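Local coordinates for beta-galactosidase (Bacillus circulans subsp. alkalophilus, PDB 3TTY), which hydrolyses terminal beta-galactosides, binds galactose in a TIM-barrel active site and probably assembles as a trimer, at residues A[320-323]-A[324-328]. Residues are numbered along the deposited sequence; the frame is centred on the assembly and turned at random.
Sequences SAKR and PGVMR
The guanidinium of R323, the residue whose carbonyl oxygen accepts the N-H of V326, turns its edge to A321, with A321 N in its plane and A321 O gripped side-on by NE and NH2. R323 NH2 reaches A321 O at 2.9 Å, whereas NE stands well above that carbonyl's plane, on the same face. Bends at chi2 (-74°) and chi3 (103°) fold the side chain back toward A321, so that the guanidinium's edge meets it. Two aspartates of the second subunit, D518 and D564, form salt bridges with the outer nitrogens. Were the guanidinium traded for the methyl of an alanine here, both aspartates would probably lose this partner and A321 O its two donors.

The backbone illustrates how a loop hands over to a helix. V326 N donates to R323 O at 2.9 Å, closing a type II turn with P324 and G325 at its corners; G325, with positive phi, is also the N-cap. V326 CG2 packs 3.4 Å from R323 O, and its CG1 lies 4.1 Å from K322 CB. The extended K322 passes M327, CD 3.9 Å from M327 CA, and its NZ bonds T309 O and a water that donates to M327 O.

The turn joins the loop after barrel strand 303-307 to helix 326-336, with P324 and M327 leaning on helix 371-386 and Y565 of the second subunit packing against R323 and P324.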
# COMPACT_ATOMS: atom_id res chain seq x y z
N SER A 320 -6.97 -23.30 -0.96
CA SER A 320 -7.46 -24.36 -0.09
C SER A 320 -8.37 -25.32 -0.86
O SER A 320 -9.15 -24.91 -1.73
CB SER A 320 -8.18 -23.76 1.12
OG SER A 320 -9.21 -22.87 0.70
N ALA A 321 -8.24 -26.60 -0.57
CA ALA A 321 -9.05 -27.61 -1.24
C ALA A 321 -10.49 -27.53 -0.71
O ALA A 321 -10.70 -27.14 0.44
CB ALA A 321 -8.47 -29.00 -0.98
N LYS A 322 -11.46 -27.84 -1.56
CA LYS A 322 -12.82 -28.08 -1.11
C LYS A 322 -12.81 -29.42 -0.38
O LYS A 322 -12.45 -30.43 -0.98
CB LYS A 322 -13.80 -28.15 -2.30
CG LYS A 322 -14.04 -26.82 -3.00
CD LYS A 322 -14.99 -26.91 -4.20
CE LYS A 322 -15.34 -25.52 -4.74
NZ LYS A 322 -16.27 -25.48 -5.93
N ARG A 323 -13.20 -29.43 0.89
CA ARG A 323 -13.22 -30.67 1.66
C ARG A 323 -14.22 -31.65 1.04
O ARG A 323 -15.11 -31.25 0.29
CB ARG A 323 -13.57 -30.44 3.14
CG ARG A 323 -12.92 -29.26 3.84
CD ARG A 323 -11.45 -29.43 4.18
NE ARG A 323 -10.63 -28.70 3.23
CZ ARG A 323 -9.39 -28.25 3.46
NH1 ARG A 323 -8.81 -28.44 4.63
NH2 ARG A 323 -8.75 -27.59 2.51
N PRO A 324 -14.09 -32.94 1.38
CA PRO A 324 -14.97 -33.97 0.83
C PRO A 324 -16.45 -33.58 0.89
O PRO A 324 -16.92 -33.20 1.96
CB PRO A 324 -14.70 -35.17 1.75
CG PRO A 324 -13.29 -35.00 2.15
CD PRO A 324 -13.05 -33.51 2.25
N GLY A 325 -17.15 -33.68 -0.23
CA GLY A 325 -18.57 -33.37 -0.29
C GLY A 325 -18.89 -31.89 -0.50
O GLY A 325 -20.02 -31.54 -0.82
N VAL A 326 -17.89 -31.02 -0.34
CA VAL A 326 -18.16 -29.59 -0.41
C VAL A 326 -18.45 -29.15 -1.84
O VAL A 326 -19.33 -28.34 -2.07
CB VAL A 326 -17.05 -28.75 0.24
CG1 VAL A 326 -17.19 -27.28 -0.12
CG2 VAL A 326 -17.10 -28.93 1.75
N MET A 327 -17.71 -29.71 -2.79
CA MET A 327 -17.97 -29.42 -4.20
C MET A 327 -19.43 -29.72 -4.52
O MET A 327 -20.11 -28.95 -5.21
CB MET A 327 -17.01 -30.23 -5.09
CG MET A 327 -17.10 -29.93 -6.59
SD MET A 327 -18.57 -30.62 -7.39
CE MET A 327 -18.27 -32.37 -7.12
N ARG A 328 -19.93 -30.84 -3.99
CA ARG A 328 -21.32 -31.24 -4.20
C ARG A 328 -22.30 -30.30 -3.49
O ARG A 328 -23.31 -29.89 -4.06
CB ARG A 328 -21.52 -32.67 -3.71
CG ARG A 328 -22.92 -33.22 -3.85
CD ARG A 328 -22.88 -34.69 -3.50
NE ARG A 328 -24.18 -35.35 -3.51
CZ ARG A 328 -24.97 -35.42 -2.44
NH1 ARG A 328 -24.61 -34.87 -1.30
NH2 ARG A 328 -26.14 -36.05 -2.52
O HOH W 1 -18.85 -26.67 -6.08
O HOH W 2 -15.11 -31.48 -2.60